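Local coordinates for protein pectate lyase (Bacillus subtilis, PDB 5AMV) that cleaves the alpha-1,4-linked galacturonan of pectate by calcium-dependent elimination, leaving oligosaccharides with an unsaturated sugar at their non-reducing ends, at residues F145-D150 against T192-D197; D184-N189 against G224-S229. All coordinates share one frame; numbering follows the deposited sequence.

Both contacts sit in the parallel beta-helix, their centres about 9 Å apart. Contact 2 joins strands 186-189 and 226-229 of one parallel sheet and carries two of the three calcium-binding aspartates. Contact 1 starts on neighbouring strand 144-147 and pairs with the corner near His193, which leads into strand 194-197 on another face. Probable backbone hydrogen bonds tie them, such as Ile147 N to Thr187 O at 2.8 Å; inside, Ile194 CD1 touches Ile188 CG2 at 3.4 Å. The side chain of Ile147 is about 12 Å from the calcium, whereas that of Asp227 binds it and lies about 6 Å from that of Arg279, the inferred active-site residue, and about 11 Å from a bound galacturonate.

Contact 1: F145-D150 against T192-D197; sequences FQIKSD and THIWID
Asp150 takes hold of both Thr192 and His193 through a single carboxylate oxygen. Its OD1 accepts from His193 ND1 at 2.7 Å in a nearly straight bond (164° at the hydrogen), arriving at the edge of the imidazole and in the ring plane; the syn lone pair is used, with the carboxylate turned 78° from the ring. The anti lone pair takes the hydroxyl of Thr192 OG1, also 2.7 Å from OD1. With CG anti to the backbone N (chi1 -174°), the aspartate side chain is brought across Thr192 and up to the histidine. Beside this cluster Asp150 and Thr192 form a single parallel bridge, with Thr192 N donating to Ser149 O at 3.0 Å.

The tight part lies inside the coil, where Ile147 and Ile194 meet tip to tip, CG2 of Ile147 3.5 Å from CD1 of Ile194; branched, apolar residues suit a place where two sheets converge. By contrast, the side bearing Thr192 and Lys148 is looser and wet: a water donates to Thr192 OG1 and only weakly to Lys148 O, while the lysine amine reaches outward to Glu48.

His193 NE2 bonds to the backbone oxygen of Tyr17, which fixes the ring's rotation. Both ring nitrogens thus donate, which is consistent with a doubly protonated imidazolium, and the carboxylate of Asp150 would probably stabilise its charge.

Contact 2: D184-N189 against G224-S229; sequences DNITIN and GQTDAS. With CA (calcium ion), chain C.
Asp184 and Asp227 meet at the calcium ion. Asp184 is bidentate, OD1 at 2.3 Å and OD2 at 2.4 Å from the metal, whereas Asp227 offers OD2 alone at 2.3 Å. Their side chains cross at about a right angle, the carboxylate planes 72° apart, and the cation they share probably offsets the repulsion between Asp184 OD1 and Asp227 OD2, 3.1 Å apart. Three waters and Asp223 complete the coordination; carboxylates suit this hard, oxygen-seeking ion.

A second shell sets these ligands. Gly224 N donates to Asp184 OD1 at 2.8 Å, reaching its anti side from 32° out of the carboxylate plane. Glycine fits here because there is no room for a CB beside the carboxylate of Asp227. The other oxygen of Asp227, OD1, is held by the backbone N of Ile250, a bond that limits the rotation of the group while OD2 faces the metal. Next to Gly224, the side chains of Asn185 and Gln225 lie side by side and share a water, while Gln225 OE1 bonds to Ser248.

Beneath the site runs a parallel ladder: Ile186 N to Gln225 O at 2.8 Å, Asp227 N to Ile186 O, Ile188 N to Asp227 O and Ser229 N to Ile188 O. Alternation puts Thr187 and Asp227 on the calcium face and sends Ile186, Ile188, Thr226 and Ala228 inward, where the Thr226 hydroxyl bonds to Tyr242. There Ile186 packs on Ile196, Ile188 on both Ile194 and Ile196 of strand 194-197, and strand 144-147 flanks 186-189 on the side opposite 226-229.

Contact 1: F145-D150 against T192-D197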
ATOM      1  N   PHE A 145      -3.209  -4.948   7.734  1.00  6.96           N
ATOM      2  CA  PHE A 145      -4.684  -4.909   7.746  1.00  7.09           C
ATOM      3  C   PHE A 145      -5.172  -5.374   6.376  1.00  7.69           C
ATOM      4  O   PHE A 145      -4.719  -4.844   5.369  1.00  8.31           O
ATOM      5  CB  PHE A 145      -5.223  -3.489   7.989  1.00  6.74           C
ATOM      6  CG  PHE A 145      -5.123  -2.988   9.416  1.00  7.77           C
ATOM      7  CD1 PHE A 145      -4.462  -3.710  10.414  1.00  7.61           C
ATOM      8  CD2 PHE A 145      -5.642  -1.712   9.718  1.00 11.53           C
ATOM      9  CE1 PHE A 145      -4.355  -3.202  11.742  1.00  9.10           C
ATOM     10  CE2 PHE A 145      -5.550  -1.194  11.028  1.00 10.30           C
ATOM     11  CZ  PHE A 145      -4.899  -1.932  12.027  1.00  8.24           C
ATOM     12  N   GLN A 146      -6.079  -6.367   6.334  1.00  7.83           N
ATOM     13  CA  GLN A 146      -6.664  -6.781   5.044  1.00  6.65           C
ATOM     14  C   GLN A 146      -8.122  -6.343   5.004  1.00  8.74           C
ATOM     15  O   GLN A 146      -8.843  -6.529   5.979  1.00  8.92           O
ATOM     16  CB  GLN A 146      -6.554  -8.319   4.853  1.00  8.08           C
ATOM     17  CG  GLN A 146      -7.187  -8.705   3.532  1.00  8.42           C
ATOM     18  CD  GLN A 146      -6.952 -10.140   3.084  1.00 13.06           C
ATOM     19  OE1 GLN A 146      -6.466 -10.365   1.957  1.00 16.21           O
ATOM     20  NE2 GLN A 146      -7.334 -11.118   3.925  1.00 14.61           N
ATOM     21  N   ILE A 147      -8.535  -5.720   3.904  1.00  9.10           N
ATOM     22  CA  ILE A 147      -9.914  -5.279   3.776  1.00  8.48           C
ATOM     23  C   ILE A 147     -10.544  -5.998   2.590  1.00  8.15           C
ATOM     24  O   ILE A 147     -10.205  -5.706   1.437  1.00  8.24           O
ATOM     25  CB  ILE A 147     -10.070  -3.708   3.655  1.00  8.89           C
ATOM     26  CG1 ILE A 147      -9.301  -2.994   4.766  1.00  9.26           C
ATOM     27  CG2 ILE A 147     -11.561  -3.355   3.659  1.00  9.95           C
ATOM     28  CD1 ILE A 147      -9.011  -1.471   4.452  1.00 10.19           C
ATOM     29  N   LYS A 148     -11.443  -6.947   2.871  1.00  8.54           N
ATOM     30  CA  LYS A 148     -12.197  -7.652   1.821  1.00  8.92           C
ATOM     31  C   LYS A 148     -13.639  -7.182   1.804  1.00  9.79           C
ATOM     32  O   LYS A 148     -14.410  -7.554   0.918  1.00 10.41           O
ATOM     33  CB  LYS A 148     -12.200  -9.184   2.084  1.00  9.08           C
ATOM     34  CG  LYS A 148     -10.813  -9.747   2.320  1.00  9.27           C
ATOM     35  CD  LYS A 148     -10.785 -11.312   2.408  1.00 14.00           C
ATOM     36  CE  LYS A 148     -11.492 -11.817   3.659  1.00 20.17           C
ATOM     37  NZ  LYS A 148     -11.582 -13.331   3.683  1.00 22.09           N
ATOM     38  N   SER A 149     -13.979  -6.347   2.771  1.00  9.85           N
ATOM     39  CA  SER A 149     -15.351  -5.957   3.049  1.00 10.32           C
ATOM     40  C   SER A 149     -15.680  -4.584   2.448  1.00  9.75           C
ATOM     41  O   SER A 149     -14.835  -3.925   1.806  1.00 10.23           O
ATOM     42  CB  SER A 149     -15.499  -5.895   4.566  1.00 11.40           C
ATOM     43  OG  SER A 149     -14.569  -4.946   5.087  1.00 11.75           O
ATOM     44  N   ASP A 150     -16.915  -4.139   2.674  1.00  9.85           N
ATOM     45  CA  ASP A 150     -17.362  -2.823   2.241  1.00  9.46           C
ATOM     46  C   ASP A 150     -17.426  -1.836   3.381  1.00  8.69           C
ATOM     47  O   ASP A 150     -17.833  -2.178   4.491  1.00 10.17           O
ATOM     48  CB  ASP A 150     -18.761  -2.929   1.602  1.00  9.04           C
ATOM     49  CG  ASP A 150     -19.247  -1.605   0.972  1.00 11.12           C
ATOM     50  OD1 ASP A 150     -18.848  -1.347  -0.186  1.00 10.59           O
ATOM     51  OD2 ASP A 150     -20.047  -0.841   1.575  1.00 12.00           O
ATOM     52  N   THR A 192     -14.326  -2.651  -0.896  1.00  9.09           N
ATOM     53  CA  THR A 192     -15.040  -1.610  -1.626  1.00  9.44           C
ATOM     54  C   THR A 192     -15.472  -0.508  -0.660  1.00  9.37           C
ATOM     55  O   THR A 192     -15.736  -0.765   0.512  1.00  9.38           O
ATOM     56  CB  THR A 192     -16.324  -2.170  -2.370  1.00  9.58           C
ATOM     57  OG1 THR A 192     -17.113  -2.966  -1.464  1.00  9.99           O
ATOM     58  CG2 THR A 192     -15.969  -3.031  -3.578  1.00  8.41           C
ATOM     59  N   HIS A 193     -15.602   0.715  -1.168  1.00  9.82           N
ATOM     60  CA  HIS A 193     -15.961   1.878  -0.346  1.00  7.83           C
ATOM     61  C   HIS A 193     -15.001   2.013   0.820  1.00  9.14           C
ATOM     62  O   HIS A 193     -15.345   1.781   1.981  1.00  8.18           O
ATOM     63  CB  HIS A 193     -17.435   1.894   0.106  1.00  8.18           C
ATOM     64  CG  HIS A 193     -18.380   2.023  -1.041  1.00  9.57           C
ATOM     65  ND1 HIS A 193     -19.099   0.956  -1.528  1.00 10.51           N
ATOM     66  CD2 HIS A 193     -18.635   3.069  -1.857  1.00 12.49           C
ATOM     67  CE1 HIS A 193     -19.836   1.366  -2.552  1.00 11.21           C
ATOM     68  NE2 HIS A 193     -19.567   2.640  -2.777  1.00 12.02           N
ATOM     69  N   ILE A 194     -13.784   2.411   0.474  1.00  7.55           N
ATOM     70  CA  ILE A 194     -12.704   2.513   1.449  1.00  8.09           C
ATOM     71  C   ILE A 194     -12.085   3.897   1.396  1.00  8.03           C
ATOM     72  O   ILE A 194     -11.859   4.421   0.346  1.00  8.25           O
ATOM     73  CB  ILE A 194     -11.640   1.398   1.245  1.00  8.35           C
ATOM     74  CG1 ILE A 194     -12.280   0.019   1.577  1.00 10.12           C
ATOM     75  CG2 ILE A 194     -10.364   1.619   2.155  1.00  5.78           C
ATOM     76  CD1 ILE A 194     -11.642  -1.119   0.924  1.00 12.24           C
ATOM     77  N   TRP A 195     -11.845   4.457   2.577  1.00  7.77           N
ATOM     78  CA  TRP A 195     -11.122   5.705   2.716  1.00  7.03           C
ATOM     79  C   TRP A 195      -9.909   5.498   3.606  1.00  7.74           C
ATOM     80  O   TRP A 195     -10.064   5.125   4.757  1.00  7.65           O
ATOM     81  CB  TRP A 195     -12.018   6.794   3.342  1.00  7.79           C
ATOM     82  CG  TRP A 195     -11.443   8.201   3.348  1.00  7.27           C
ATOM     83  CD1 TRP A 195     -10.517   8.742   2.490  1.00  6.69           C
ATOM     84  CD2 TRP A 195     -11.875   9.274   4.200  1.00  7.66           C
ATOM     85  NE1 TRP A 195     -10.317  10.097   2.795  1.00  7.48           N
ATOM     86  CE2 TRP A 195     -11.134  10.432   3.846  1.00  6.44           C
ATOM     87  CE3 TRP A 195     -12.801   9.351   5.266  1.00  7.23           C
ATOM     88  CZ2 TRP A 195     -11.306  11.663   4.499  1.00  8.89           C
ATOM     89  CZ3 TRP A 195     -12.950  10.579   5.937  1.00  7.06           C
ATOM     90  CH2 TRP A 195     -12.216  11.727   5.541  1.00  8.51           C
ATOM     91  N   ILE A 196      -8.724   5.778   3.050  1.00  6.23           N
ATOM     92  CA  ILE A 196      -7.464   5.755   3.820  1.00  5.74           C
ATOM     93  C   ILE A 196      -6.958   7.171   3.828  1.00  6.56           C
ATOM     94  O   ILE A 196      -6.612   7.713   2.769  1.00  7.55           O
ATOM     95  CB  ILE A 196      -6.425   4.807   3.216  1.00  5.55           C
ATOM     96  CG1 ILE A 196      -6.976   3.357   3.178  1.00  5.33           C
ATOM     97  CG2 ILE A 196      -5.078   4.876   4.023  1.00  4.04           C
ATOM     98  CD1 ILE A 196      -6.184   2.400   2.294  1.00  5.70           C
ATOM     99  N   ASP A 197      -6.907   7.786   5.012  1.00  6.43           N
ATOM    100  CA  ASP A 197      -6.630   9.236   5.038  1.00  6.80           C
ATOM    101  C   ASP A 197      -5.705   9.604   6.208  1.00  6.38           C
ATOM    102  O   ASP A 197      -5.867   9.073   7.311  1.00  6.71           O
ATOM    103  CB  ASP A 197      -7.953  10.008   5.068  1.00  8.13           C
ATOM    104  CG  ASP A 197      -7.760  11.508   5.349  1.00  9.24           C
ATOM    105  OD1 ASP A 197      -7.573  12.291   4.385  1.00  8.93           O
ATOM    106  OD2 ASP A 197      -7.828  11.894   6.540  1.00  7.03           O
TER
HETATM  107  O   HOH W   1     -16.497  -5.616  -0.753  1.00 17.96           O

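Contact 2: D184-N189 against G224-S229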
ATOM      1  N   ASP A 184       1.662  -6.459   3.361  1.00  6.40           N
ATOM      2  CA  ASP A 184       1.597  -5.026   3.092  1.00  6.15           C
ATOM      3  C   ASP A 184       1.193  -4.362   4.418  1.00  6.71           C
ATOM      4  O   ASP A 184       0.772  -5.061   5.355  1.00  7.37           O
ATOM      5  CB  ASP A 184       0.477  -4.776   2.081  1.00  6.33           C
ATOM      6  CG  ASP A 184       0.600  -5.593   0.815  1.00  8.45           C
ATOM      7  OD1 ASP A 184       1.710  -5.839   0.304  1.00 11.08           O
ATOM      8  OD2 ASP A 184      -0.457  -5.950   0.231  1.00 10.47           O
ATOM      9  N   ASN A 185       1.214  -3.020   4.502  1.00  4.98           N
ATOM     10  CA  ASN A 185       0.575  -2.370   5.666  1.00  5.58           C
ATOM     11  C   ASN A 185      -0.956  -2.499   5.572  1.00  5.53           C
ATOM     12  O   ASN A 185      -1.611  -2.869   6.552  1.00  6.19           O
ATOM     13  CB  ASN A 185       1.008  -0.897   5.772  1.00  5.80           C
ATOM     14  CG  ASN A 185       2.504  -0.758   5.694  1.00  6.64           C
ATOM     15  OD1 ASN A 185       3.032  -0.212   4.703  1.00  7.03           O
ATOM     16  ND2 ASN A 185       3.228  -1.245   6.731  1.00  7.74           N
ATOM     17  N   ILE A 186      -1.502  -2.239   4.376  1.00  6.19           N
ATOM     18  CA  ILE A 186      -2.941  -2.407   4.137  1.00  6.31           C
ATOM     19  C   ILE A 186      -3.118  -3.069   2.756  1.00  6.52           C
ATOM     20  O   ILE A 186      -2.558  -2.595   1.751  1.00  6.69           O
ATOM     21  CB  ILE A 186      -3.695  -1.046   4.129  1.00  6.32           C
ATOM     22  CG1 ILE A 186      -3.540  -0.333   5.471  1.00  6.22           C
ATOM     23  CG2 ILE A 186      -5.208  -1.250   3.782  1.00  7.60           C
ATOM     24  CD1 ILE A 186      -4.076   1.114   5.449  1.00  6.05           C
ATOM     25  N   THR A 187      -3.856  -4.187   2.750  1.00  7.96           N
ATOM     26  CA  THR A 187      -4.128  -4.920   1.544  1.00  8.29           C
ATOM     27  C   THR A 187      -5.640  -4.838   1.290  1.00  9.76           C
ATOM     28  O   THR A 187      -6.418  -5.377   2.066  1.00 10.16           O
ATOM     29  CB  THR A 187      -3.727  -6.428   1.711  1.00  8.30           C
ATOM     30  OG1 THR A 187      -2.355  -6.565   2.132  1.00 10.92           O
ATOM     31  CG2 THR A 187      -3.959  -7.155   0.402  1.00  9.64           C
ATOM     32  N   ILE A 188      -6.060  -4.187   0.199  1.00  9.13           N
ATOM     33  CA  ILE A 188      -7.485  -4.164  -0.170  1.00  8.95           C
ATOM     34  C   ILE A 188      -7.728  -5.280  -1.134  1.00  9.95           C
ATOM     35  O   ILE A 188      -7.265  -5.221  -2.273  1.00 11.25           O
ATOM     36  CB  ILE A 188      -7.906  -2.799  -0.757  1.00  9.66           C
ATOM     37  CG1 ILE A 188      -7.458  -1.683   0.196  1.00  8.89           C
ATOM     38  CG2 ILE A 188      -9.426  -2.776  -1.001  1.00 10.36           C
ATOM     39  CD1 ILE A 188      -7.736  -0.224  -0.347  1.00  9.83           C
ATOM     40  N   ASN A 189      -8.364  -6.355  -0.659  1.00  9.24           N
ATOM     41  CA  ASN A 189      -8.502  -7.554  -1.456  1.00 11.23           C
ATOM     42  C   ASN A 189     -10.001  -7.763  -1.703  1.00 10.96           C
ATOM     43  O   ASN A 189     -10.664  -8.383  -0.905  1.00  9.89           O
ATOM     44  CB  ASN A 189      -7.853  -8.727  -0.685  1.00 11.79           C
ATOM     45  CG  ASN A 189      -8.130 -10.063  -1.293  1.00 12.80           C
ATOM     46  OD1 ASN A 189      -8.559 -10.165  -2.445  1.00 11.56           O
ATOM     47  ND2 ASN A 189      -7.854 -11.130  -0.522  1.00 14.40           N
ATOM     48  N   GLY A 224       4.037  -4.400  -0.310  1.00  9.26           N
ATOM     49  CA  GLY A 224       3.387  -3.069  -0.507  1.00  8.08           C
ATOM     50  C   GLY A 224       3.059  -2.280   0.759  1.00  7.45           C
ATOM     51  O   GLY A 224       3.289  -2.748   1.878  1.00  7.63           O
ATOM     52  N   GLN A 225       2.583  -1.047   0.558  1.00  6.27           N
ATOM     53  CA  GLN A 225       2.125  -0.172   1.630  1.00  4.95           C
ATOM     54  C   GLN A 225       0.598  -0.181   1.613  1.00  6.29           C
ATOM     55  O   GLN A 225      -0.020  -0.606   2.584  1.00  7.97           O
ATOM     56  CB  GLN A 225       2.701   1.244   1.431  1.00  5.77           C
ATOM     57  CG  GLN A 225       4.220   1.143   1.459  1.00  6.36           C
ATOM     58  CD  GLN A 225       4.855   2.512   1.411  1.00  5.79           C
ATOM     59  OE1 GLN A 225       4.790   3.201   0.422  1.00  7.31           O
ATOM     60  NE2 GLN A 225       5.475   2.901   2.523  1.00  7.02           N
ATOM     61  N   THR A 226       0.013   0.273   0.521  1.00  5.79           N
ATOM     62  CA  THR A 226      -1.436   0.253   0.335  1.00  5.02           C
ATOM     63  C   THR A 226      -1.697  -0.348  -1.060  1.00  5.78           C
ATOM     64  O   THR A 226      -1.601   0.350  -2.070  1.00  7.48           O
ATOM     65  CB  THR A 226      -2.064   1.668   0.464  1.00  5.83           C
ATOM     66  OG1 THR A 226      -1.387   2.588  -0.430  1.00  6.72           O
ATOM     67  CG2 THR A 226      -1.925   2.220   1.900  1.00  5.98           C
ATOM     68  N   ASP A 227      -2.029  -1.628  -1.085  1.00  5.93           N
ATOM     69  CA  ASP A 227      -2.238  -2.339  -2.359  1.00  6.01           C
ATOM     70  C   ASP A 227      -3.721  -2.645  -2.543  1.00  6.73           C
ATOM     71  O   ASP A 227      -4.505  -2.733  -1.564  1.00  7.76           O
ATOM     72  CB  ASP A 227      -1.444  -3.660  -2.371  1.00  7.07           C
ATOM     73  CG  ASP A 227       0.057  -3.450  -2.504  1.00  7.58           C
ATOM     74  OD1 ASP A 227       0.525  -2.317  -2.829  1.00  7.97           O
ATOM     75  OD2 ASP A 227       0.768  -4.460  -2.321  1.00  9.46           O
ATOM     76  N   ALA A 228      -4.125  -2.821  -3.799  1.00  6.10           N
ATOM     77  CA  ALA A 228      -5.523  -3.146  -4.131  1.00  6.82           C
ATOM     78  C   ALA A 228      -5.572  -4.176  -5.251  1.00  6.77           C
ATOM     79  O   ALA A 228      -4.910  -4.024  -6.236  1.00  8.08           O
ATOM     80  CB  ALA A 228      -6.307  -1.891  -4.509  1.00  6.01           C
ATOM     81  N   SER A 229      -6.334  -5.252  -5.039  1.00  8.55           N
ATOM     82  CA  SER A 229      -6.398  -6.378  -5.969  0.50  8.59           C
ATOM     83  C   SER A 229      -7.786  -6.990  -5.952  1.00  9.35           C
ATOM     84  O   SER A 229      -8.646  -6.618  -5.145  1.00  8.83           O
ATOM     85  CB  SER A 229      -5.389  -7.468  -5.579  0.50  9.16           C
ATOM     86  OG  SER A 229      -4.070  -6.955  -5.522  0.50 11.27           O
TER
HETATM   87 CA    CA C 401       0.814  -6.704  -1.661  0.50  8.66          CA
HETATM   88  O   HOH W   2       5.516   0.837   4.622  1.00  7.87           O
HETATM   89  O   HOH W   3       1.408  -6.962  -3.915  1.00 19.17           O
HETATM   90  O   HOH W   4      -1.290  -7.076  -2.565  1.00 15.19           O
HETATM   91  O   HOH W   5       0.765  -8.780  -0.573  1.00 13.89           O